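Local atomic coordinates of Adhesin/invasin TibA autotransporter (Escherichia coli, PDB entry 4Q1Q), a protein that mediates adhesion to and invasion of human intestinal epithelial cells, and promotes bacterial aggregation and biofilm formation, the present fragment being a heptosylated beta-helical part of its surface-exposed passenger. Residues A[170-175]-A[187-192]; A[147-152]-A[166-171]; A[195-200]-A[213-218]. One frame throughout, in Å; residues are numbered along the deposited sequence.

Overall arrangement
A beta-helix repeats one cross-section along its length, and these three contacts sample it on successive coils. Interaction 2 covers the strands leading into the corner at Ala150, Asp169 and Lys188, and interaction 1 mostly those leaving it. They share Thr170 and Val171, their centres lie 9 Å apart, and Ala187 adds a probable backbone hydrogen bond, Ala187 N to Ala167 O at 2.9 Å. Interaction 3 belongs to another face, 10 Å from interaction 1 between centres, and meets it through the core, where Met197 packs on Thr189 and Ile191. Interactions 2 and 3 stay about 7 Å apart at their nearest atoms. Heptoses fringe all three; in interaction 3 one is covalently attached, to Ser218.

Interaction 1 (A[170-175]-A[187-192]); sequences TVLNNT and AKTTIN. With 289 (D-glycero-alpha-D-manno-heptopyranose), chain Z; 289 (D-glycero-alpha-D-manno-heptopyranose), chain Y; 289 (D-glycero-alpha-D-manno-heptopyranose), chain R.
Thr170 and Ala187 are joined through a water that three groups grip: it accepts from Thr170 N, donates to Ala187 O at 2.8 Å, and lies 2.7 Å from Thr189 OG1. Thr189 OG1 also has a weak bond to Gln178. Beyond this bridge the chains run as parallel strands. Thr190 N binds Thr170 O, Thr190 O receives Leu172 N at 2.8 Å, and Asn192 N reaches Leu172 O at 2.7 Å.

The strand pair ends in a side-chain bond. Asn192 ND2 donates to Asn173 OD1 at 2.9 Å, with a nearly straight N-H...O angle of 166°. The two amides are nearly coplanar, 10° apart, and Asn173 OD1 lies close to the amide plane of Asn192. Asn173 ND2 goes on to Asn154, extending the row of amides by one coil. Val171 CG1, anti to the backbone N (chi1 -172°), comes within 3.5 Å of the same ND2.

On the inner face Leu172 CD1 lies alongside Ile191 CG1 at 4.1 Å, and both residues press on Met197. Stacked like residues, with an asparagine row at the strand end and aliphatic rows inside, are characteristic of a parallel beta-helix.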
loop_
_atom_site.group_PDB
_atom_site.type_symbol
_atom_site.label_atom_id
_atom_site.label_comp_id
_atom_site.label_asym_id
_atom_site.label_seq_id
_atom_site.Cartn_x
_atom_site.Cartn_y
_atom_site.Cartn_z
ATOM N N THR A 170 -2.875 1.634 7.824
ATOM C CA THR A 170 -3.679 1.492 6.625
ATOM C C THR A 170 -5.138 1.764 6.988
ATOM O O THR A 170 -5.610 1.370 8.065
ATOM C CB THR A 170 -3.497 0.064 6.054
ATOM O OG1 THR A 170 -2.103 -0.244 5.901
ATOM C CG2 THR A 170 -4.152 -0.050 4.703
ATOM N N VAL A 171 -5.847 2.397 6.059
ATOM C CA VAL A 171 -7.288 2.589 6.144
ATOM C C VAL A 171 -7.978 1.863 4.999
ATOM O O VAL A 171 -7.541 1.991 3.858
ATOM C CB VAL A 171 -7.664 4.080 6.061
ATOM C CG1 VAL A 171 -9.142 4.259 6.348
ATOM C CG2 VAL A 171 -6.876 4.895 7.078
ATOM N N LEU A 172 -8.997 1.066 5.319
ATOM C CA LEU A 172 -9.745 0.318 4.307
ATOM C C LEU A 172 -11.183 0.816 4.252
ATOM O O LEU A 172 -11.919 0.709 5.231
ATOM C CB LEU A 172 -9.803 -1.187 4.576
ATOM C CG LEU A 172 -8.529 -1.933 4.959
ATOM C CD1 LEU A 172 -8.768 -3.426 5.152
ATOM C CD2 LEU A 172 -7.484 -1.653 3.892
ATOM N N ASN A 173 -11.548 1.372 3.104
ATOM C CA ASN A 173 -12.884 1.897 2.837
ATOM C C ASN A 173 -13.634 0.939 1.912
ATOM O O ASN A 173 -13.201 -0.203 1.752
ATOM C CB ASN A 173 -12.765 3.304 2.241
ATOM C CG ASN A 173 -11.951 4.236 3.116
ATOM O OD1 ASN A 173 -12.246 4.392 4.300
ATOM N ND2 ASN A 173 -10.899 4.823 2.555
ATOM N N ASN A 174 -14.707 1.404 1.275
ATOM C CA ASN A 174 -15.807 0.559 0.804
ATOM C C ASN A 174 -15.452 -0.355 -0.368
ATOM O O ASN A 174 -15.284 0.109 -1.488
ATOM C CB ASN A 174 -17.027 1.421 0.436
ATOM C CG ASN A 174 -18.323 0.628 0.376
ATOM O OD1 ASN A 174 -18.372 -0.558 0.704
ATOM N ND2 ASN A 174 -19.398 1.292 -0.034
ATOM N N THR A 175 -15.399 -1.658 -0.107
ATOM C CA THR A 175 -14.866 -2.699 -0.997
ATOM C C THR A 175 -13.345 -2.625 -1.209
ATOM O O THR A 175 -12.799 -3.236 -2.132
ATOM C CB THR A 175 -15.572 -2.718 -2.369
ATOM O OG1 THR A 175 -15.116 -1.627 -3.175
ATOM C CG2 THR A 175 -17.091 -2.650 -2.198
ATOM N N ALA A 187 -0.212 -3.356 10.946
ATOM C CA ALA A 187 -0.400 -2.759 12.262
ATOM C C ALA A 187 -1.315 -1.555 12.125
ATOM O O ALA A 187 -1.216 -0.821 11.143
ATOM C CB ALA A 187 0.930 -2.390 12.894
ATOM N N LYS A 188 -2.244 -1.417 13.071
ATOM C CA LYS A 188 -3.107 -0.246 13.210
ATOM C C LYS A 188 -3.931 -0.009 11.958
ATOM O O LYS A 188 -4.078 1.127 11.478
ATOM C CB LYS A 188 -2.310 1.024 13.541
ATOM C CG LYS A 188 -1.392 0.941 14.751
ATOM C CD LYS A 188 -2.171 0.783 16.046
ATOM C CE LYS A 188 -1.243 0.432 17.195
ATOM N NZ LYS A 188 -2.043 -0.142 18.309
ATOM N N THR A 189 -4.449 -1.115 11.439
ATOM C CA THR A 189 -5.309 -1.090 10.276
ATOM C C THR A 189 -6.674 -0.666 10.803
ATOM O O THR A 189 -7.153 -1.157 11.820
ATOM C CB THR A 189 -5.394 -2.458 9.562
ATOM O OG1 THR A 189 -4.108 -2.866 9.070
ATOM C CG2 THR A 189 -6.330 -2.373 8.377
ATOM N N THR A 190 -7.309 0.220 10.049
ATOM C CA THR A 190 -8.661 0.670 10.312
ATOM C C THR A 190 -9.560 0.128 9.207
ATOM O O THR A 190 -9.325 0.378 8.020
ATOM C CB THR A 190 -8.682 2.211 10.369
ATOM O OG1 THR A 190 -8.109 2.612 11.620
ATOM C CG2 THR A 190 -10.101 2.745 10.229
ATOM N N ILE A 191 -10.585 -0.629 9.595
ATOM C CA ILE A 191 -11.433 -1.218 8.562
ATOM C C ILE A 191 -12.782 -0.510 8.614
ATOM O O ILE A 191 -13.576 -0.760 9.511
ATOM C CB ILE A 191 -11.652 -2.739 8.705
ATOM C CG1 ILE A 191 -10.342 -3.502 8.925
ATOM C CG2 ILE A 191 -12.371 -3.249 7.466
ATOM C CD1 ILE A 191 -10.563 -4.993 9.132
ATOM N N ASN A 192 -13.037 0.363 7.648
ATOM C CA ASN A 192 -14.301 1.083 7.593
ATOM C C ASN A 192 -15.381 0.179 7.016
ATOM O O ASN A 192 -15.162 -1.026 6.845
ATOM C CB ASN A 192 -14.130 2.412 6.837
ATOM C CG ASN A 192 -13.459 3.451 7.711
ATOM O OD1 ASN A 192 -13.733 3.502 8.910
ATOM N ND2 ASN A 192 -12.533 4.225 7.150
HETATM O O7 289 Z . -19.659 3.832 4.176
HETATM C C7 289 Z . -19.794 3.361 2.828
HETATM C C6 289 Z . -21.096 2.587 2.714
HETATM O O6 289 Z . -21.282 2.276 1.330
HETATM C C5 289 Z . -21.048 1.317 3.558
HETATM O O5 289 Z . -21.519 1.632 4.874
HETATM C C1 289 Z . -21.394 0.523 5.766
HETATM C C2 289 Z . -22.283 -0.639 5.331
HETATM O O2 289 Z . -23.668 -0.299 5.411
HETATM C C3 289 Z . -21.837 -1.008 3.919
HETATM O O3 289 Z . -22.652 -2.038 3.361
HETATM C C4 289 Z . -21.889 0.185 2.977
HETATM O O4 289 Z . -21.449 -0.314 1.710
HETATM O O7 289 Y . -14.377 4.669 -7.060
HETATM C C7 289 Y . -15.651 4.446 -7.673
HETATM C C6 289 Y . -16.625 4.192 -6.529
HETATM O O6 289 Y . -17.944 4.607 -6.905
HETATM C C5 289 Y . -16.546 2.725 -6.114
HETATM O O5 289 Y . -16.963 2.677 -4.748
HETATM C C1 289 Y . -16.704 1.383 -4.207
HETATM C C2 289 Y . -17.689 0.409 -4.840
HETATM O O2 289 Y . -19.035 0.848 -4.621
HETATM C C3 289 Y . -17.311 0.332 -6.316
HETATM O O3 289 Y . -18.192 -0.570 -6.991
HETATM C C4 289 Y . -17.345 1.719 -6.950
HETATM O O4 289 Y . -16.812 1.561 -8.269
HETATM O O7 289 R . 7.578 -2.542 11.904
HETATM C C7 289 R . 6.658 -3.277 11.087
HETATM C C6 289 R . 6.663 -4.773 11.409
HETATM O O6 289 R . 7.645 -5.066 12.413
HETATM C C5 289 R . 5.294 -5.340 11.813
HETATM O O5 289 R . 5.409 -6.750 12.020
HETATM C C1 289 R . 4.115 -7.357 11.952
HETATM C C2 289 R . 3.328 -7.049 13.226
HETATM O O2 289 R . 3.874 -7.689 14.388
HETATM C C3 289 R . 3.265 -5.522 13.330
HETATM O O3 289 R . 2.716 -5.208 14.620
HETATM C C4 289 R . 4.610 -4.827 13.082
HETATM O O4 289 R . 4.366 -3.418 12.979
HETATM O O HOH W 1 -2.040 -1.290 8.521
#

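Interaction 2 (A[147-152]-A[166-171]); sequences IVKATS and SATDTV. With 289 (D-glycero-alpha-D-manno-heptopyranose), chain R.
Thr168 is tied to the preceding coil through both its backbone polar atoms. Its N donates to Val148 O at 2.8 Å, while its O accepts from Ala150 N at 2.9 Å and from a water that in turn takes the N-H of Thr151. Thr170 OG1 holds that water from the core side of the turn, 2.6 Å away, and two further backbone bonds, Val148 N to Ser166 O and Val171 N to Thr151 O, continue the parallel pairing before and after it. The water thus fills the interruption in the regular bonding where both chains bend: Ala150 and Asp169 each adopt a left-handed helical conformation there, in register and one coil apart, with Ala150 CA directed at Asp169 O.

Asp169 is secured within its own chain as well. Thr168 OG1 donates to its OD2 at 3.0 Å, approaching from above the carboxylate, 61° out of the plane. Lys149 runs beside Asp169, but Lys149 NZ stops 5.4 Å from Asp169 OD2, so any attraction is probably long-range. The aliphatic part makes the closer contact: Lys149 CB lies 3.6 Å from Thr168 CG2. That methyl sits between the backbone N and the carbonyl carbon because OG1 is anti to N (chi1 -171°), which sends the hydroxyl to Asp169.

Toward the core, Val148 CG2 rests on Ala167 CB at 3.6 Å. Across the interior, strand 158-161 faces both coils, with Gln159 against Val148 and Thr170 and Val161 against Ala167; strand 128-130 flanks Ile147 and Lys149 on one edge, and strand 185-187 continues the stack beyond strand 166-168.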
loop_
_atom_site.group_PDB
_atom_site.type_symbol
_atom_site.label_atom_id
_atom_site.label_comp_id
_atom_site.label_asym_id
_atom_site.label_seq_id
_atom_site.Cartn_x
_atom_site.Cartn_y
_atom_site.Cartn_z
ATOM N N ILE A 147 8.087 -0.828 3.457
ATOM C CA ILE A 147 7.192 -0.374 4.509
ATOM C C ILE A 147 6.285 0.717 3.978
ATOM O O ILE A 147 6.740 1.671 3.333
ATOM C CB ILE A 147 7.947 0.180 5.729
ATOM C CG1 ILE A 147 8.930 -0.885 6.238
ATOM C CG2 ILE A 147 6.957 0.591 6.810
ATOM C CD1 ILE A 147 9.706 -0.521 7.490
ATOM N N VAL A 148 4.995 0.571 4.260
ATOM C CA VAL A 148 4.018 1.561 3.813
ATOM C C VAL A 148 3.225 2.060 5.010
ATOM O O VAL A 148 2.904 1.289 5.916
ATOM C CB VAL A 148 3.050 1.041 2.726
ATOM C CG1 VAL A 148 3.819 0.623 1.490
ATOM C CG2 VAL A 148 2.212 -0.129 3.228
ATOM N N LYS A 149 2.969 3.363 5.025
ATOM C CA LYS A 149 2.390 4.003 6.193
ATOM C C LYS A 149 1.278 4.877 5.682
ATOM O O LYS A 149 1.466 5.569 4.692
ATOM C CB LYS A 149 3.427 4.801 6.984
ATOM C CG LYS A 149 2.819 5.857 7.904
ATOM C CD LYS A 149 3.869 6.656 8.658
ATOM C CE LYS A 149 4.113 6.069 10.038
ATOM N NZ LYS A 149 5.440 6.472 10.582
ATOM N N ALA A 150 0.133 4.811 6.358
ATOM C CA ALA A 150 -1.019 5.657 6.072
ATOM C C ALA A 150 -1.512 5.487 4.647
ATOM O O ALA A 150 -1.962 6.452 4.040
ATOM C CB ALA A 150 -0.716 7.130 6.339
ATOM N N THR A 151 -1.445 4.273 4.114
ATOM C CA THR A 151 -2.130 3.961 2.859
ATOM C C THR A 151 -3.656 4.004 3.026
ATOM O O THR A 151 -4.201 3.415 3.962
ATOM C CB THR A 151 -1.751 2.552 2.361
ATOM O OG1 THR A 151 -0.330 2.344 2.428
ATOM C CG2 THR A 151 -2.199 2.351 0.929
ATOM N N SER A 152 -4.328 4.703 2.114
ATOM C CA SER A 152 -5.774 4.669 1.945
ATOM C C SER A 152 -6.118 3.703 0.815
ATOM O O SER A 152 -5.789 3.959 -0.345
ATOM C CB SER A 152 -6.349 6.054 1.606
ATOM O OG SER A 152 -6.203 6.950 2.698
ATOM N N SER A 166 5.587 -4.656 5.211
ATOM C CA SER A 166 4.921 -4.136 6.393
ATOM C C SER A 166 4.063 -2.913 6.116
ATOM O O SER A 166 4.493 -1.963 5.467
ATOM C CB SER A 166 5.957 -3.833 7.478
ATOM O OG SER A 166 5.305 -3.663 8.723
ATOM N N ALA A 167 2.857 -2.927 6.673
ATOM C CA ALA A 167 1.926 -1.824 6.472
ATOM C C ALA A 167 1.516 -1.325 7.833
ATOM O O ALA A 167 1.163 -2.132 8.695
ATOM C CB ALA A 167 0.684 -2.263 5.719
ATOM N N THR A 168 1.518 -0.006 7.992
ATOM C CA THR A 168 1.024 0.587 9.228
ATOM C C THR A 168 -0.018 1.675 8.914
ATOM O O THR A 168 0.042 2.343 7.877
ATOM C CB THR A 168 2.193 1.058 10.130
ATOM O OG1 THR A 168 1.669 1.445 11.407
ATOM C CG2 THR A 168 2.956 2.255 9.553
ATOM N N ASP A 169 -1.040 1.763 9.760
ATOM C CA ASP A 169 -2.019 2.843 9.730
ATOM C C ASP A 169 -2.739 2.818 8.402
ATOM O O ASP A 169 -3.162 3.845 7.892
ATOM C CB ASP A 169 -1.390 4.228 9.929
ATOM C CG ASP A 169 -0.661 4.351 11.257
ATOM O OD1 ASP A 169 -1.366 4.592 12.259
ATOM O OD2 ASP A 169 0.586 4.212 11.298
ATOM N N THR A 170 -2.875 1.634 7.824
ATOM C CA THR A 170 -3.679 1.492 6.625
ATOM C C THR A 170 -5.138 1.764 6.988
ATOM O O THR A 170 -5.610 1.370 8.065
ATOM C CB THR A 170 -3.497 0.064 6.054
ATOM O OG1 THR A 170 -2.103 -0.244 5.901
ATOM C CG2 THR A 170 -4.152 -0.050 4.703
ATOM N N VAL A 171 -5.847 2.397 6.059
ATOM C CA VAL A 171 -7.288 2.589 6.144
ATOM C C VAL A 171 -7.978 1.863 4.999
ATOM O O VAL A 171 -7.541 1.991 3.858
ATOM C CB VAL A 171 -7.664 4.080 6.061
ATOM C CG1 VAL A 171 -9.142 4.259 6.348
ATOM C CG2 VAL A 171 -6.876 4.895 7.078
HETATM O O7 289 R . 7.578 -2.542 11.904
HETATM C C7 289 R . 6.658 -3.277 11.087
HETATM C C6 289 R . 6.663 -4.773 11.409
HETATM O O6 289 R . 7.645 -5.066 12.413
HETATM C C5 289 R . 5.294 -5.340 11.813
HETATM O O5 289 R . 5.409 -6.750 12.020
HETATM C C1 289 R . 4.115 -7.357 11.952
HETATM C C2 289 R . 3.328 -7.049 13.226
HETATM O O2 289 R . 3.874 -7.689 14.388
HETATM C C3 289 R . 3.265 -5.522 13.330
HETATM O O3 289 R . 2.716 -5.208 14.620
HETATM C C4 289 R . 4.610 -4.827 13.082
HETATM O O4 289 R . 4.366 -3.418 12.979
HETATM O O HOH W 2 -0.473 1.677 5.157
#

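Interaction 3 (A[195-200]-A[213-218]); sequences GGMYLY and GRQYVS. With 289 (D-glycero-alpha-D-manno-heptopyranose), chain T; 289 (D-glycero-alpha-D-manno-heptopyranose), chain P.
Tyr198 and Tyr216, one coil apart, form an offset stack, with ring centroids 4.6 Å apart and planes inclined by 30°. Tyr216 CD2 sits over the centre of the Tyr198 ring, 3.5 Å above its plane. Both rings leave the backbone with CG anti to the carbonyl carbon (chi1 -62° in Tyr198), and the shared torsion swings them out on the same side of the strands. Phe179 meets Tyr198 from the preceding coil, so an aromatic row spans three coils; Tyr237 touches Tyr216 from beside the row.

The opposite face of these strands looks into the core. Here the extended side chains of Met197, a selenomethionine in this crystal, and Gln215 run together, SE coming 3.4 Å from NE2; the amide oxygen of Gln215 is bound by Gln234. Leu199 CD1 packs on Val217 CG2 at 3.9 Å.

Five backbone hydrogen bonds set the parallel register that stacks like on like. The most nearly straight is Leu199 N to Tyr216 O, at 2.9 Å and 178°. Arg214 bends at chi2 so that NH1 returns to its neighbour's carbonyl, Gly213 O, and also binds Gly231 O.

Ser218 OG is covalently joined to C1 of a heptose at 1.3 Å. The sugar's O5 lies at the edge of the Tyr200 ring, 3.0 Å from CE1, and its O2 at the edge of Tyr198. The chemistry is that of an O-glycosidic bond: the serine oxygen now belongs to an acetal and has no proton to donate, and ring edges flank the attached sugar.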
loop_
_atom_site.group_PDB
_atom_site.type_symbol
_atom_site.label_atom_id
_atom_site.label_comp_id
_atom_site.label_asym_id
_atom_site.label_seq_id
_atom_site.Cartn_x
_atom_site.Cartn_y
_atom_site.Cartn_z
ATOM N N GLY A 195 -14.924 -2.400 4.056
ATOM C CA GLY A 195 -13.532 -2.844 3.963
ATOM C C GLY A 195 -13.343 -4.329 4.241
ATOM O O GLY A 195 -14.046 -4.896 5.066
ATOM N N GLY A 196 -12.378 -4.961 3.580
ATOM C CA GLY A 196 -11.958 -6.333 3.879
ATOM C C GLY A 196 -10.462 -6.518 4.076
ATOM O O GLY A 196 -9.666 -6.229 3.194
HETATM N N MSE A 197 -10.065 -7.008 5.245
HETATM C CA MSE A 197 -8.676 -7.362 5.492
HETATM C C MSE A 197 -8.586 -8.865 5.512
HETATM O O MSE A 197 -9.308 -9.503 6.270
HETATM C CB MSE A 197 -8.272 -6.768 6.847
HETATM C CG MSE A 197 -6.769 -6.768 7.124
HETATM SE SE MSE A 197 -6.429 -6.405 9.042
HETATM C CE MSE A 197 -4.486 -6.106 8.934
ATOM N N TYR A 198 -7.670 -9.451 4.752
ATOM C CA TYR A 198 -7.564 -10.913 4.696
ATOM C C TYR A 198 -6.198 -11.368 5.187
ATOM O O TYR A 198 -5.172 -10.992 4.633
ATOM C CB TYR A 198 -7.773 -11.464 3.277
ATOM C CG TYR A 198 -9.126 -11.213 2.655
ATOM C CD1 TYR A 198 -9.508 -9.932 2.274
ATOM C CD2 TYR A 198 -10.023 -12.253 2.415
ATOM C CE1 TYR A 198 -10.745 -9.680 1.694
ATOM C CE2 TYR A 198 -11.272 -12.010 1.860
ATOM C CZ TYR A 198 -11.625 -10.720 1.497
ATOM O OH TYR A 198 -12.858 -10.425 0.969
ATOM N N LEU A 199 -6.172 -12.213 6.209
ATOM C CA LEU A 199 -4.902 -12.716 6.709
ATOM C C LEU A 199 -4.674 -14.098 6.099
ATOM O O LEU A 199 -5.219 -15.091 6.581
ATOM C CB LEU A 199 -4.921 -12.721 8.238
ATOM C CG LEU A 199 -5.279 -11.400 8.924
ATOM C CD1 LEU A 199 -5.042 -11.500 10.429
ATOM C CD2 LEU A 199 -4.496 -10.223 8.358
ATOM N N TYR A 200 -3.924 -14.138 5.002
ATOM C CA TYR A 200 -3.667 -15.375 4.274
ATOM C C TYR A 200 -2.338 -15.934 4.737
ATOM O O TYR A 200 -1.377 -16.023 3.981
ATOM C CB TYR A 200 -3.586 -15.130 2.774
ATOM C CG TYR A 200 -4.892 -14.824 2.094
ATOM C CD1 TYR A 200 -6.063 -15.472 2.446
ATOM C CD2 TYR A 200 -4.928 -13.924 1.034
ATOM C CE1 TYR A 200 -7.246 -15.203 1.786
ATOM C CE2 TYR A 200 -6.100 -13.662 0.352
ATOM C CZ TYR A 200 -7.253 -14.313 0.728
ATOM O OH TYR A 200 -8.429 -14.044 0.071
ATOM N N GLY A 213 -17.362 -3.318 8.457
ATOM C CA GLY A 213 -16.011 -3.733 8.066
ATOM C C GLY A 213 -15.761 -5.177 8.463
ATOM O O GLY A 213 -16.404 -5.687 9.380
ATOM N N ARG A 214 -14.846 -5.860 7.780
ATOM C CA ARG A 214 -14.603 -7.271 8.104
ATOM C C ARG A 214 -13.120 -7.644 8.068
ATOM O O ARG A 214 -12.378 -7.231 7.177
ATOM C CB ARG A 214 -15.375 -8.182 7.138
ATOM C CG ARG A 214 -16.862 -8.384 7.423
ATOM C CD ARG A 214 -17.755 -7.326 6.796
ATOM N NE ARG A 214 -19.186 -7.523 7.045
ATOM C CZ ARG A 214 -19.872 -7.065 8.090
ATOM N NH1 ARG A 214 -19.288 -6.403 9.083
ATOM N NH2 ARG A 214 -21.175 -7.316 8.170
ATOM N N GLN A 215 -12.699 -8.449 9.039
ATOM C CA GLN A 215 -11.385 -9.070 9.000
ATOM C C GLN A 215 -11.609 -10.572 8.889
ATOM O O GLN A 215 -12.379 -11.141 9.651
ATOM C CB GLN A 215 -10.583 -8.779 10.261
ATOM C CG GLN A 215 -9.177 -9.365 10.275
ATOM C CD GLN A 215 -8.518 -9.137 11.624
ATOM O OE1 GLN A 215 -8.914 -9.734 12.628
ATOM N NE2 GLN A 215 -7.483 -8.296 11.651
ATOM N N TYR A 216 -10.879 -11.191 7.968
ATOM C CA TYR A 216 -10.982 -12.618 7.721
ATOM C C TYR A 216 -9.664 -13.300 8.045
ATOM O O TYR A 216 -8.670 -13.039 7.381
ATOM C CB TYR A 216 -11.319 -12.836 6.249
ATOM C CG TYR A 216 -12.531 -12.088 5.747
ATOM C CD1 TYR A 216 -13.822 -12.566 5.956
ATOM C CD2 TYR A 216 -12.374 -10.930 5.003
ATOM C CE1 TYR A 216 -14.934 -11.894 5.468
ATOM C CE2 TYR A 216 -13.472 -10.258 4.500
ATOM C CZ TYR A 216 -14.740 -10.730 4.755
ATOM O OH TYR A 216 -15.779 -9.984 4.270
ATOM N N VAL A 217 -9.650 -14.147 9.067
ATOM C CA VAL A 217 -8.406 -14.774 9.480
ATOM C C VAL A 217 -8.391 -16.213 8.971
ATOM O O VAL A 217 -9.095 -17.084 9.465
ATOM C CB VAL A 217 -8.235 -14.702 11.008
ATOM C CG1 VAL A 217 -6.868 -15.203 11.440
ATOM C CG2 VAL A 217 -8.428 -13.254 11.450
ATOM N N SER A 218 -7.528 -16.486 8.006
ATOM C CA SER A 218 -7.484 -17.826 7.447
ATOM C C SER A 218 -6.219 -18.521 7.910
ATOM O O SER A 218 -5.455 -17.996 8.725
ATOM C CB SER A 218 -7.539 -17.767 5.929
ATOM O OG SER A 218 -8.832 -17.350 5.548
HETATM O O7 289 T . -6.631 -21.148 2.210
HETATM C C7 289 T . -6.875 -19.990 3.015
HETATM C C6 289 T . -7.935 -19.157 2.313
HETATM O O6 289 T . -8.538 -19.917 1.263
HETATM C C5 289 T . -9.024 -18.687 3.266
HETATM O O5 289 T . -8.683 -17.309 3.401
HETATM C C1 289 T . -9.302 -16.709 4.519
HETATM C C2 289 T . -10.789 -16.694 4.212
HETATM O O2 289 T . -10.998 -15.797 3.118
HETATM C C3 289 T . -11.295 -18.106 3.927
HETATM O O3 289 T . -12.687 -18.070 3.576
HETATM C C4 289 T . -10.479 -18.751 2.822
HETATM O O4 289 T . -11.003 -20.073 2.666
HETATM O O7 289 P . -1.443 -17.261 0.211
HETATM C C7 289 P . -0.737 -17.519 -1.005
HETATM C C6 289 P . 0.241 -16.367 -1.219
HETATM O O6 289 P . 0.694 -16.409 -2.582
HETATM C C5 289 P . -0.347 -15.006 -0.827
HETATM O O5 289 P . 0.814 -14.176 -0.791
HETATM C C1 289 P . 0.548 -12.833 -0.398
HETATM C C2 289 P . -0.252 -12.207 -1.533
HETATM O O2 289 P . 0.358 -12.382 -2.810
HETATM C C3 289 P . -1.604 -12.897 -1.528
HETATM O O3 289 P . -2.396 -12.354 -2.583
HETATM C C4 289 P . -1.430 -14.398 -1.716
HETATM O O4 289 P . -2.739 -14.871 -1.401
#